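Xaa-Pro aminopeptidase (Thermococcus sibiricus MM 739, PDB 4RGZ) probably hydrolyses peptide bonds preceding proline, as a zinc-binding metallopeptidase of the M24B family. Local coordinates at residues T328-I333 with R342-V347; V238-V243 with R356-D361; K167-S172 with I217-V222; V193-I198 with I224-A229. All blocks are in the same frame, centred on the assembly; numbering follows the deposited sequence.

Interaction 1 of 4, residues T328-I333 with R342-V347; sequences TIEPGI and RIEDDV. With ZN (zinc ion), chain E.
Glu-330 and Glu-344 run alongside one another into the metal site of the pita-bread fold, each at the break in its strand of the antiparallel hairpin 326-335/339-350. Glu-344 OE1 bonds the zinc ion at 2.2 Å, with OE2 of the same carboxylate a longer 2.7 Å from it. Its CG stands anti to the backbone N (chi1 -169°) and the chain runs extended from there, which carries the carboxylate to the zinc beside Asp-226 and Asp-237. The Glu-330 carboxylate stacks on it, the two planes 11° apart, with Glu-330 OE1 2.9 Å from Glu-344 OE2. Both are acceptors, and the metal-bound water donates to Glu-330 OE1 at 2.8 Å. Glu-330 is a known zinc ligand of this protein but is not bonded to zinc in this model.

Next outward is Arg-342, whose CD touches Glu-330 OE1 at 3.4 Å; a bend at chi3 then turns its guanidinium to a salt bridge with Asp-226. Thr-328 offers its methyl to Glu-344 and sends OG1 to the backbone N of His-301. Beneath these side chains, the backbones of Ile-329 and Asp-345 pair reciprocally, Ile-329 N to Asp-345 O at 3.2 Å and Asp-345 N to Ile-329 O at 3.1 Å. On the face turned from the metal, beta-branched residues suit the buried strands, and Ile-329 CG1 meets Val-347 CG2 at 3.7 Å.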
loop_
_atom_site.group_PDB
_atom_site.type_symbol
_atom_site.label_atom_id
_atom_site.label_comp_id
_atom_site.label_asym_id
_atom_site.label_seq_id
_atom_site.Cartn_x
_atom_site.Cartn_y
_atom_site.Cartn_z
ATOM N N THR A 328 -20.425 4.749 -2.497
ATOM C CA THR A 328 -20.333 6.201 -2.702
ATOM C C THR A 328 -21.244 6.683 -3.799
ATOM O O THR A 328 -21.573 5.923 -4.722
ATOM C CB THR A 328 -18.905 6.620 -3.092
ATOM O OG1 THR A 328 -18.562 5.995 -4.336
ATOM C CG2 THR A 328 -17.910 6.219 -1.995
ATOM N N ILE A 329 -21.655 7.949 -3.678
ATOM C CA ILE A 329 -22.378 8.697 -4.738
ATOM C C ILE A 329 -21.558 9.966 -4.873
ATOM O O ILE A 329 -21.433 10.718 -3.917
ATOM C CB ILE A 329 -23.842 8.971 -4.320
ATOM C CG1 ILE A 329 -24.549 7.646 -3.960
ATOM C CG2 ILE A 329 -24.627 9.771 -5.356
ATOM C CD1 ILE A 329 -24.694 6.633 -5.085
ATOM N N GLU A 330 -20.901 10.132 -6.020
ATOM C CA GLU A 330 -19.881 11.199 -6.210
ATOM C C GLU A 330 -19.772 11.708 -7.667
ATOM O O GLU A 330 -18.693 11.699 -8.270
ATOM C CB GLU A 330 -18.490 10.784 -5.663
ATOM C CG GLU A 330 -17.904 9.497 -6.253
ATOM C CD GLU A 330 -16.465 9.114 -5.813
ATOM O OE1 GLU A 330 -15.676 9.926 -5.271
ATOM O OE2 GLU A 330 -16.123 7.937 -6.024
ATOM N N PRO A 331 -20.886 12.194 -8.226
ATOM C CA PRO A 331 -20.754 12.819 -9.537
ATOM C C PRO A 331 -19.852 14.068 -9.479
ATOM O O PRO A 331 -19.740 14.727 -8.426
ATOM C CB PRO A 331 -22.203 13.245 -9.870
ATOM C CG PRO A 331 -22.896 13.357 -8.554
ATOM C CD PRO A 331 -22.232 12.375 -7.640
ATOM N N GLY A 332 -19.208 14.386 -10.593
ATOM C CA GLY A 332 -18.452 15.624 -10.640
ATOM C C GLY A 332 -18.477 16.267 -12.003
ATOM O O GLY A 332 -18.858 15.644 -12.995
ATOM N N ILE A 333 -18.079 17.527 -12.041
ATOM C CA ILE A 333 -17.788 18.188 -13.295
ATOM C C ILE A 333 -16.332 18.669 -13.293
ATOM O O ILE A 333 -15.840 19.225 -12.285
ATOM C CB ILE A 333 -18.757 19.323 -13.605
ATOM C CG1 ILE A 333 -20.176 18.765 -13.705
ATOM C CG2 ILE A 333 -18.402 19.940 -14.955
ATOM C CD1 ILE A 333 -21.269 19.797 -13.905
ATOM N N ARG A 342 -16.615 17.918 -7.189
ATOM C CA ARG A 342 -17.123 16.592 -6.838
ATOM C C ARG A 342 -17.701 16.643 -5.418
ATOM O O ARG A 342 -17.140 17.285 -4.535
ATOM C CB ARG A 342 -16.031 15.521 -6.943
ATOM C CG ARG A 342 -16.519 14.084 -6.656
ATOM C CD ARG A 342 -15.402 13.110 -6.289
ATOM N NE ARG A 342 -14.321 13.366 -7.203
ATOM C CZ ARG A 342 -13.079 13.726 -6.914
ATOM N NH1 ARG A 342 -12.614 13.768 -5.671
ATOM N NH2 ARG A 342 -12.287 13.995 -7.932
ATOM N N ILE A 343 -18.838 15.979 -5.215
ATOM C CA ILE A 343 -19.486 15.886 -3.887
ATOM C C ILE A 343 -19.772 14.394 -3.670
ATOM O O ILE A 343 -20.473 13.755 -4.453
ATOM C CB ILE A 343 -20.795 16.719 -3.809
ATOM C CG1 ILE A 343 -20.548 18.213 -4.093
ATOM C CG2 ILE A 343 -21.476 16.550 -2.450
ATOM C CD1 ILE A 343 -21.820 19.027 -4.317
ATOM N N GLU A 344 -19.204 13.849 -2.605
ATOM C CA GLU A 344 -19.236 12.430 -2.341
ATOM C C GLU A 344 -19.789 12.159 -0.952
ATOM O O GLU A 344 -19.406 12.787 0.050
ATOM C CB GLU A 344 -17.822 11.873 -2.420
ATOM C CG GLU A 344 -17.725 10.351 -2.416
ATOM C CD GLU A 344 -16.286 9.865 -2.339
ATOM O OE1 GLU A 344 -15.380 10.653 -1.925
ATOM O OE2 GLU A 344 -16.054 8.686 -2.684
ATOM N N ASP A 345 -20.697 11.204 -0.897
ATOM C CA ASP A 345 -21.230 10.736 0.361
ATOM C C ASP A 345 -21.102 9.213 0.389
ATOM O O ASP A 345 -20.969 8.539 -0.651
ATOM C CB ASP A 345 -22.707 11.136 0.497
ATOM C CG ASP A 345 -22.910 12.584 0.963
ATOM O OD1 ASP A 345 -22.234 13.055 1.900
ATOM O OD2 ASP A 345 -23.806 13.255 0.427
ATOM N N ASP A 346 -21.167 8.674 1.601
ATOM C CA ASP A 346 -21.225 7.246 1.795
ATOM C C ASP A 346 -22.673 6.910 2.095
ATOM O O ASP A 346 -23.272 7.524 2.976
ATOM C CB ASP A 346 -20.253 6.867 2.906
ATOM C CG ASP A 346 -18.832 7.136 2.488
ATOM O OD1 ASP A 346 -18.671 7.387 1.271
ATOM O OD2 ASP A 346 -17.888 7.120 3.321
ATOM N N VAL A 347 -23.245 5.978 1.333
ATOM C CA VAL A 347 -24.653 5.599 1.506
ATOM C C VAL A 347 -24.723 4.112 1.861
ATOM O O VAL A 347 -24.011 3.302 1.299
ATOM C CB VAL A 347 -25.465 5.843 0.211
ATOM C CG1 VAL A 347 -26.933 5.502 0.407
ATOM C CG2 VAL A 347 -25.290 7.258 -0.308
HETATM ZN ZN ZN E . -13.511 9.724 -2.551
HETATM O O HOH W 1 -13.429 8.527 -4.264
#

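Interaction 2 of 4, residues V238-V243 with R356-D361; sequences VTRTVV and RLTNAD
Arg-240 spends its guanidinium edge on carbonyl oxygens of Ala-360 and Asp-361. The one bond across the contact that is not weak runs from Arg-240 NH2 to Ala-360 O, 3.0 Å long with 161° at the hydrogen, the oxygen lying in the guanidinium plane. NE adds two weak bonds, to Ala-360 O at 3.4 Å and to Asp-361 O at 3.0 Å. A bend at chi2 (-70°) folds the chain back, and NH1 donates to Thr-239 O of its own strand at 3.0 Å and also to the backbone O of zinc ligand Glu-344.

Charge pairing comes from the metal-binding hairpin: Asp-345 takes a salt bridge from Arg-240 NH2, and a hydrogen bond from Thr-358 OG1 besides. Within the pita-bread fold, Arg-240 thus ties strand 234-243 to both the 339-350 strand and the loop following 353-356. A leucine in its place would probably leave Asp-345 short of one cationic mate and the Ala-360 carbonyl without its guanidinium donors.

Apolar contact is slight. The Ala-360 methyl, small enough to fit beside the flat group, has its CB 3.9 Å from Arg-240 NE. Val-238 and Thr-358 pass in opposite directions, CG2 of Val-238 lying 4.2 Å from CG2 of Thr-358, next to Val-156 of helix 143-164.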
loop_
_atom_site.group_PDB
_atom_site.type_symbol
_atom_site.label_atom_id
_atom_site.label_comp_id
_atom_site.label_asym_id
_atom_site.label_seq_id
_atom_site.Cartn_x
_atom_site.Cartn_y
_atom_site.Cartn_z
ATOM N N VAL A 238 -15.016 10.476 1.657
ATOM C CA VAL A 238 -15.815 11.641 1.449
ATOM C C VAL A 238 -15.032 12.608 0.563
ATOM O O VAL A 238 -13.772 12.600 0.566
ATOM C CB VAL A 238 -16.178 12.238 2.821
ATOM C CG1 VAL A 238 -14.981 12.885 3.472
ATOM C CG2 VAL A 238 -17.344 13.194 2.714
ATOM N N THR A 239 -15.772 13.397 -0.219
ATOM C CA THR A 239 -15.236 14.490 -1.017
ATOM C C THR A 239 -16.095 15.749 -0.782
ATOM O O THR A 239 -17.324 15.688 -0.777
ATOM C CB THR A 239 -15.270 14.158 -2.542
ATOM O OG1 THR A 239 -14.525 12.972 -2.835
ATOM C CG2 THR A 239 -14.688 15.278 -3.361
ATOM N N ARG A 240 -15.451 16.898 -0.607
ATOM C CA ARG A 240 -16.198 18.150 -0.542
ATOM C C ARG A 240 -15.482 19.257 -1.330
ATOM O O ARG A 240 -14.257 19.218 -1.519
ATOM C CB ARG A 240 -16.431 18.571 0.917
ATOM C CG ARG A 240 -17.428 17.683 1.658
ATOM C CD ARG A 240 -18.868 17.882 1.140
ATOM N NE ARG A 240 -19.873 17.196 1.951
ATOM C CZ ARG A 240 -20.248 15.919 1.825
ATOM N NH1 ARG A 240 -19.712 15.126 0.905
ATOM N NH2 ARG A 240 -21.168 15.431 2.641
ATOM N N THR A 241 -16.241 20.248 -1.781
ATOM C CA THR A 241 -15.676 21.311 -2.587
ATOM C C THR A 241 -15.989 22.661 -1.983
ATOM O O THR A 241 -17.132 22.952 -1.672
ATOM C CB THR A 241 -16.181 21.207 -4.033
ATOM O OG1 THR A 241 -15.718 19.976 -4.585
ATOM C CG2 THR A 241 -15.689 22.339 -4.889
ATOM N N VAL A 242 -14.942 23.465 -1.821
ATOM C CA VAL A 242 -15.046 24.783 -1.212
ATOM C C VAL A 242 -14.367 25.824 -2.107
ATOM O O VAL A 242 -13.543 25.461 -2.941
ATOM C CB VAL A 242 -14.420 24.816 0.214
ATOM C CG1 VAL A 242 -15.125 23.833 1.148
ATOM C CG2 VAL A 242 -12.898 24.587 0.195
ATOM N N VAL A 243 -14.716 27.103 -1.925
ATOM C CA VAL A 243 -14.108 28.226 -2.644
ATOM C C VAL A 243 -13.401 29.172 -1.712
ATOM O O VAL A 243 -13.956 29.570 -0.700
ATOM C CB VAL A 243 -15.138 29.058 -3.407
ATOM C CG1 VAL A 243 -15.399 28.418 -4.748
ATOM C CG2 VAL A 243 -16.444 29.219 -2.632
ATOM N N ARG A 356 -27.626 8.398 4.094
ATOM C CA ARG A 356 -26.303 9.002 4.078
ATOM C C ARG A 356 -25.605 8.730 5.391
ATOM O O ARG A 356 -26.197 8.899 6.459
ATOM C CB ARG A 356 -26.402 10.500 3.857
ATOM C CG ARG A 356 -26.737 10.925 2.440
ATOM C CD ARG A 356 -26.738 12.440 2.425
ATOM N NE ARG A 356 -26.523 13.028 1.107
ATOM C CZ ARG A 356 -27.423 13.793 0.491
ATOM N NH1 ARG A 356 -28.606 14.053 1.060
ATOM N NH2 ARG A 356 -27.142 14.296 -0.701
ATOM N N LEU A 357 -24.356 8.313 5.313
ATOM C CA LEU A 357 -23.549 8.074 6.500
ATOM C C LEU A 357 -22.713 9.291 6.861
ATOM O O LEU A 357 -22.534 9.621 8.047
ATOM C CB LEU A 357 -22.634 6.868 6.291
ATOM C CG LEU A 357 -23.396 5.577 6.033
ATOM C CD1 LEU A 357 -22.439 4.455 5.679
ATOM C CD2 LEU A 357 -24.261 5.229 7.253
ATOM N N THR A 358 -22.166 9.920 5.829
ATOM C CA THR A 358 -21.489 11.192 5.934
ATOM C C THR A 358 -22.555 12.293 5.836
ATOM O O THR A 358 -23.466 12.210 5.010
ATOM C CB THR A 358 -20.471 11.354 4.781
ATOM O OG1 THR A 358 -21.163 11.277 3.528
ATOM C CG2 THR A 358 -19.420 10.248 4.795
ATOM N N ASN A 359 -22.425 13.328 6.662
ATOM C CA ASN A 359 -23.400 14.395 6.680
ATOM C C ASN A 359 -22.852 15.797 6.672
ATOM O O ASN A 359 -23.573 16.727 6.985
ATOM C CB ASN A 359 -24.279 14.241 7.926
ATOM C CG ASN A 359 -25.422 13.262 7.725
ATOM O OD1 ASN A 359 -26.024 13.161 6.641
ATOM N ND2 ASN A 359 -25.732 12.539 8.780
ATOM N N ALA A 360 -21.576 15.959 6.365
ATOM C CA ALA A 360 -20.944 17.290 6.293
ATOM C C ALA A 360 -21.699 18.189 5.300
ATOM O O ALA A 360 -22.276 17.693 4.334
ATOM C CB ALA A 360 -19.484 17.143 5.871
ATOM N N ASP A 361 -21.711 19.498 5.557
ATOM C CA ASP A 361 -22.331 20.486 4.663
ATOM C C ASP A 361 -22.071 20.179 3.157
ATOM O O ASP A 361 -20.928 19.931 2.736
ATOM C CB ASP A 361 -21.805 21.899 4.976
ATOM C CG ASP A 361 -22.008 22.327 6.431
ATOM O OD1 ASP A 361 -21.325 21.802 7.327
ATOM O OD2 ASP A 361 -22.829 23.234 6.685
#

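Interaction 3 of 4, residues K167-S172 with I217-V222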
loop_
_atom_site.group_PDB
_atom_site.type_symbol
_atom_site.label_atom_id
_atom_site.label_comp_id
_atom_site.label_asym_id
_atom_site.label_seq_id
_atom_site.Cartn_x
_atom_site.Cartn_y
_atom_site.Cartn_z
ATOM N N LYS A 167 -6.838 27.419 8.286
ATOM C CA LYS A 167 -6.442 28.395 7.264
ATOM C C LYS A 167 -6.020 27.617 6.020
ATOM O O LYS A 167 -5.145 26.737 6.087
ATOM C CB LYS A 167 -5.313 29.298 7.773
ATOM C CG LYS A 167 -4.999 30.493 6.880
ATOM C CD LYS A 167 -5.619 31.807 7.365
ATOM C CE LYS A 167 -4.965 33.024 6.724
ATOM N NZ LYS A 167 -4.772 34.120 7.733
ATOM N N LEU A 168 -6.680 27.911 4.903
ATOM C CA LEU A 168 -6.357 27.287 3.629
ATOM C C LEU A 168 -5.395 28.094 2.752
ATOM O O LEU A 168 -4.571 27.516 2.043
ATOM C CB LEU A 168 -7.626 26.964 2.872
ATOM C CG LEU A 168 -7.969 25.469 2.806
ATOM C CD1 LEU A 168 -8.020 24.807 4.179
ATOM C CD2 LEU A 168 -9.270 25.257 2.049
ATOM N N GLU A 169 -5.489 29.420 2.817
ATOM C CA GLU A 169 -4.601 30.285 2.054
ATOM C C GLU A 169 -3.132 30.116 2.389
ATOM O O GLU A 169 -2.749 30.072 3.554
ATOM C CB GLU A 169 -4.931 31.738 2.315
ATOM C CG GLU A 169 -6.155 32.260 1.614
ATOM C CD GLU A 169 -6.322 33.727 1.907
ATOM O OE1 GLU A 169 -6.698 34.472 0.980
ATOM O OE2 GLU A 169 -6.046 34.141 3.064
ATOM N N GLY A 170 -2.302 30.080 1.357
ATOM C CA GLY A 170 -0.855 30.156 1.531
ATOM C C GLY A 170 -0.290 28.771 1.689
ATOM O O GLY A 170 0.906 28.590 1.730
ATOM N N LYS A 171 -1.158 27.775 1.763
ATOM C CA LYS A 171 -0.684 26.411 1.922
ATOM C C LYS A 171 -0.794 25.647 0.634
ATOM O O LYS A 171 -1.691 25.893 -0.143
ATOM C CB LYS A 171 -1.418 25.716 3.062
ATOM C CG LYS A 171 -0.994 26.275 4.415
ATOM C CD LYS A 171 -1.971 25.890 5.515
ATOM C CE LYS A 171 -1.614 26.562 6.827
ATOM N NZ LYS A 171 -2.802 27.220 7.441
ATOM N N SER A 172 0.157 24.745 0.407
ATOM C CA SER A 172 0.151 23.862 -0.756
ATOM C C SER A 172 -0.817 22.685 -0.594
ATOM O O SER A 172 -1.003 22.158 0.504
ATOM C CB SER A 172 1.559 23.306 -1.011
ATOM O OG SER A 172 1.931 22.308 -0.063
ATOM N N ILE A 217 -2.726 27.123 -2.373
ATOM C CA ILE A 217 -4.113 27.554 -2.421
ATOM C C ILE A 217 -4.143 29.067 -2.251
ATOM O O ILE A 217 -3.491 29.597 -1.342
ATOM C CB ILE A 217 -4.966 26.831 -1.344
ATOM C CG1 ILE A 217 -5.537 25.538 -1.917
ATOM C CG2 ILE A 217 -6.129 27.693 -0.862
ATOM C CD1 ILE A 217 -4.547 24.407 -2.053
ATOM N N ARG A 218 -4.882 29.748 -3.130
ATOM C CA ARG A 218 -4.972 31.210 -3.094
ATOM C C ARG A 218 -6.403 31.644 -3.387
ATOM O O ARG A 218 -7.226 30.828 -3.817
ATOM C CB ARG A 218 -3.984 31.858 -4.104
ATOM C CG ARG A 218 -4.492 31.823 -5.553
ATOM C CD ARG A 218 -3.399 31.696 -6.608
ATOM N NE ARG A 218 -2.741 30.386 -6.577
ATOM C CZ ARG A 218 -1.634 30.068 -7.252
ATOM N NH1 ARG A 218 -1.050 30.963 -8.048
ATOM N NH2 ARG A 218 -1.116 28.847 -7.129
ATOM N N LYS A 219 -6.675 32.933 -3.186
ATOM C CA LYS A 219 -7.987 33.541 -3.467
ATOM C C LYS A 219 -8.509 33.288 -4.880
ATOM O O LYS A 219 -7.787 33.466 -5.848
ATOM C CB LYS A 219 -7.947 35.046 -3.192
ATOM C CG LYS A 219 -7.789 35.376 -1.722
ATOM C CD LYS A 219 -7.580 36.864 -1.501
ATOM C CE LYS A 219 -7.212 37.143 -0.054
ATOM N NZ LYS A 219 -6.666 38.509 0.083
ATOM N N GLY A 220 -9.757 32.853 -4.984
ATOM C CA GLY A 220 -10.366 32.586 -6.276
ATOM C C GLY A 220 -10.293 31.149 -6.709
ATOM O O GLY A 220 -10.842 30.796 -7.738
ATOM N N ASP A 221 -9.614 30.320 -5.916
ATOM C CA ASP A 221 -9.477 28.874 -6.149
ATOM C C ASP A 221 -10.657 28.089 -5.649
ATOM O O ASP A 221 -11.041 28.246 -4.485
ATOM C CB ASP A 221 -8.314 28.340 -5.322
ATOM C CG ASP A 221 -7.002 28.388 -6.044
ATOM O OD1 ASP A 221 -7.027 28.416 -7.299
ATOM O OD2 ASP A 221 -5.946 28.383 -5.340
ATOM N N VAL A 222 -11.214 27.209 -6.474
ATOM C CA VAL A 222 -12.022 26.156 -5.906
ATOM C C VAL A 222 -11.132 24.958 -5.563
ATOM O O VAL A 222 -10.196 24.623 -6.284
ATOM C CB VAL A 222 -13.279 25.794 -6.699
ATOM C CG1 VAL A 222 -13.386 26.568 -7.979
ATOM C CG2 VAL A 222 -13.428 24.299 -6.901
#
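Glu-169 and Lys-219 both set CG anti to the carbonyl carbon (chi1 -77° and -68°) and extend beyond it, which lays Glu-169 OE1 against Lys-219 CG and CE at the rim of a contact between two type II beta turns, Leu-168 to Lys-171 and Arg-218 to Asp-221, in the pita-bread domain. The carboxylate rests against the aliphatic part of the lysine; Glu-169 OE1 is 4.1 Å from Lys-219 NZ, a placing of opposite charges that is probably mildly favourable, though too long for a salt bridge. Each turn carries glycine at its third position, Gly-170 and Gly-220, where positive phi suits a residue without a side chain.

Ile-217, just ahead of the second turn, contributes more buried surface than any other residue. Both its N-H and its C=O are bonded to the first turn: Gly-170 N donates to Ile-217 O at 3.0 Å, almost straight at 173°, and Ile-217 N donates to Lys-171 O at 2.7 Å. Its branched side chain is directed at the first turn, CG2 lying 3.3 Å from Leu-168 O and 4.1 Å from Leu-168 CB; Leu-176 and Val-244 pack against isoleucine as well, making an apolar residue apt here.

Each partner is also braced internally. Ser-172, the N-cap residue of helix 173-185, caps a helix backbone N with its hydroxyl, while its own N is bound by Glu-175. Lys-171 NZ reaches back to Lys-167 O at 2.7 Å. In the other turn, Asp-221 closes the corner: its OD2 is met on the anti side, tilted out of the carboxylate plane, by Arg-218 N, 2.8 Å away.

Interaction 4 of 4, residues V193-I198 with I224-A229. With ZN (zinc ion), chain E.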
loop_
_atom_site.group_PDB
_atom_site.type_symbol
_atom_site.label_atom_id
_atom_site.label_comp_id
_atom_site.label_asym_id
_atom_site.label_seq_id
_atom_site.Cartn_x
_atom_site.Cartn_y
_atom_site.Cartn_z
ATOM N N VAL A 193 -5.988 5.417 7.535
ATOM C CA VAL A 193 -6.548 6.212 6.496
ATOM C C VAL A 193 -6.979 5.100 5.536
ATOM O O VAL A 193 -6.372 4.040 5.522
ATOM C CB VAL A 193 -5.374 7.099 6.021
ATOM C CG1 VAL A 193 -4.729 6.623 4.725
ATOM C CG2 VAL A 193 -5.701 8.561 6.069
ATOM N N SER A 194 -8.084 5.258 4.827
ATOM C CA SER A 194 -8.432 4.247 3.830
ATOM C C SER A 194 -7.664 4.432 2.528
ATOM O O SER A 194 -7.658 3.526 1.714
ATOM C CB SER A 194 -9.904 4.225 3.528
ATOM O OG SER A 194 -10.472 5.493 3.711
ATOM N N PHE A 195 -7.042 5.609 2.351
ATOM C CA PHE A 195 -6.180 5.969 1.214
ATOM C C PHE A 195 -5.555 7.351 1.473
ATOM O O PHE A 195 -6.036 8.096 2.316
ATOM C CB PHE A 195 -6.943 5.974 -0.108
ATOM C CG PHE A 195 -8.144 6.872 -0.109
ATOM C CD1 PHE A 195 -9.365 6.430 0.428
ATOM C CD2 PHE A 195 -8.069 8.154 -0.658
ATOM C CE1 PHE A 195 -10.473 7.245 0.458
ATOM C CE2 PHE A 195 -9.203 8.985 -0.662
ATOM C CZ PHE A 195 -10.397 8.532 -0.081
ATOM N N GLU A 196 -4.477 7.681 0.778
ATOM C CA GLU A 196 -3.825 8.969 0.924
ATOM C C GLU A 196 -4.766 10.042 0.434
ATOM O O GLU A 196 -5.364 9.867 -0.617
ATOM C CB GLU A 196 -2.530 8.967 0.138
ATOM C CG GLU A 196 -1.671 7.782 0.545
ATOM C CD GLU A 196 -1.336 7.803 2.047
ATOM O OE1 GLU A 196 -1.512 6.731 2.738
ATOM O OE2 GLU A 196 -0.910 8.909 2.517
ATOM N N PRO A 197 -4.965 11.114 1.228
ATOM C CA PRO A 197 -5.921 12.190 0.892
ATOM C C PRO A 197 -5.546 12.894 -0.407
ATOM O O PRO A 197 -4.353 12.980 -0.748
ATOM C CB PRO A 197 -5.752 13.182 2.033
ATOM C CG PRO A 197 -5.313 12.329 3.157
ATOM C CD PRO A 197 -4.459 11.241 2.594
ATOM N N ILE A 198 -6.565 13.387 -1.099
ATOM C CA ILE A 198 -6.420 14.162 -2.322
ATOM C C ILE A 198 -6.925 15.590 -2.129
ATOM O O ILE A 198 -8.080 15.839 -1.746
ATOM C CB ILE A 198 -7.258 13.560 -3.454
ATOM C CG1 ILE A 198 -6.857 12.109 -3.754
ATOM C CG2 ILE A 198 -7.146 14.411 -4.699
ATOM C CD1 ILE A 198 -8.021 11.286 -4.347
ATOM N N ILE A 224 -11.118 21.034 -4.116
ATOM C CA ILE A 224 -11.711 19.752 -3.879
ATOM C C ILE A 224 -10.848 19.019 -2.878
ATOM O O ILE A 224 -9.607 19.029 -2.987
ATOM C CB ILE A 224 -11.686 18.938 -5.165
ATOM C CG1 ILE A 224 -12.419 19.688 -6.266
ATOM C CG2 ILE A 224 -12.220 17.514 -4.955
ATOM C CD1 ILE A 224 -12.559 18.863 -7.540
ATOM N N PHE A 225 -11.483 18.403 -1.888
ATOM C CA PHE A 225 -10.753 17.527 -0.958
ATOM C C PHE A 225 -11.473 16.197 -0.663
ATOM O O PHE A 225 -12.679 16.156 -0.415
ATOM C CB PHE A 225 -10.249 18.270 0.281
ATOM C CG PHE A 225 -11.288 19.047 1.010
ATOM C CD1 PHE A 225 -11.878 20.175 0.439
ATOM C CD2 PHE A 225 -11.661 18.676 2.313
ATOM C CE1 PHE A 225 -12.830 20.905 1.148
ATOM C CE2 PHE A 225 -12.621 19.396 3.035
ATOM C CZ PHE A 225 -13.193 20.517 2.461
ATOM N N ASP A 226 -10.712 15.114 -0.765
ATOM C CA ASP A 226 -11.260 13.770 -0.912
ATOM C C ASP A 226 -10.358 12.893 -0.047
ATOM O O ASP A 226 -9.135 12.879 -0.223
ATOM C CB ASP A 226 -11.210 13.384 -2.396
ATOM C CG ASP A 226 -11.879 12.048 -2.726
ATOM O OD1 ASP A 226 -12.309 11.308 -1.810
ATOM O OD2 ASP A 226 -11.995 11.733 -3.952
ATOM N N TYR A 227 -10.956 12.213 0.932
ATOM C CA TYR A 227 -10.171 11.515 1.945
ATOM C C TYR A 227 -11.036 10.461 2.577
ATOM O O TYR A 227 -12.203 10.296 2.194
ATOM C CB TYR A 227 -9.599 12.500 3.000
ATOM C CG TYR A 227 -10.639 13.360 3.678
ATOM C CD1 TYR A 227 -11.321 14.364 2.984
ATOM C CD2 TYR A 227 -10.973 13.155 5.023
ATOM C CE1 TYR A 227 -12.289 15.133 3.615
ATOM C CE2 TYR A 227 -11.948 13.917 5.645
ATOM C CZ TYR A 227 -12.599 14.900 4.956
ATOM O OH TYR A 227 -13.576 15.660 5.606
ATOM N N GLY A 228 -10.474 9.729 3.528
ATOM C CA GLY A 228 -11.199 8.656 4.164
ATOM C C GLY A 228 -10.460 8.027 5.314
ATOM O O GLY A 228 -9.234 8.101 5.429
ATOM N N ALA A 229 -11.234 7.379 6.166
ATOM C CA ALA A 229 -10.733 6.806 7.390
ATOM C C ALA A 229 -11.204 5.362 7.434
ATOM O O ALA A 229 -12.103 4.979 6.656
ATOM C CB ALA A 229 -11.263 7.599 8.566
HETATM ZN ZN ZN E . -13.511 9.724 -2.551
HETATM O O HOH W 2 -7.605 9.889 3.851
HETATM O O HOH W 1 -13.429 8.527 -4.264
#
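The strand bearing zinc ligand Asp-226, at the heart of the pita-bread catalytic domain, is bordered here by the irregular segment 193-198, which pairs with it in two short antiparallel ladders whose register differs by two residues. At one ladder, Ile-198 N donates to Asp-226 O at 2.8 Å and Asp-226 N to Ile-198 O at 2.9 Å. The two side chains then run alongside each other on one face, and Asp-226 OD1 bonds the zinc ion at 2.1 Å while OD2 takes a salt bridge from Arg-342. Asp-237 and Glu-344 complete the protein ligands.

Phe-195 lies in the loop between the ladders. Its CG sits between the backbone N and the carbonyl carbon (chi1 56°), turning the ring back toward the strand, with CZ 3.3 Å from Tyr-227 C, and its edge faces Asp-226 OD1. With an alanine here the ring would be gone, which would probably leave a gap against Tyr-227 C and remove the edge beside Asp-226 OD1.

Gly-228 suits its place because a CB would run into Ser-194 OG and the Phe-195 ring. Across it, Ser-194 N donates to Gly-228 O at 3.1 Å from well above the carbonyl plane, and Ser-194 OG bonds Ser-236 O. Where the ladders part, a water bridges the backbones, donating to Phe-195 O at 2.8 Å and accepting from Gly-228 N at 2.9 Å.

Interactions 1 and 4 meet at the same zinc, supplying Glu-344 and Asp-226 from different strand pairs and joined by the salt bridge from Arg-342 to Asp-226. Interaction 2 fits between them: its strand 234-243 pairs with 222-231 of interaction 4, while Arg-240 and Thr-239 bind Glu-344 of interaction 1. These three are largely buried, and their chemistry mixes carboxylates, arginine and backbone pairing. Interaction 3 differs, lying about 23 Å from interaction 1 between centres, partly buried and far from the metal; it relies on turn backbones around Ile-217, with the Glu-169 and Lys-219 side chains at its edge. Val-222 and Leu-168 nevertheless connect it to interaction 2 by apolar contacts with strand 234-243.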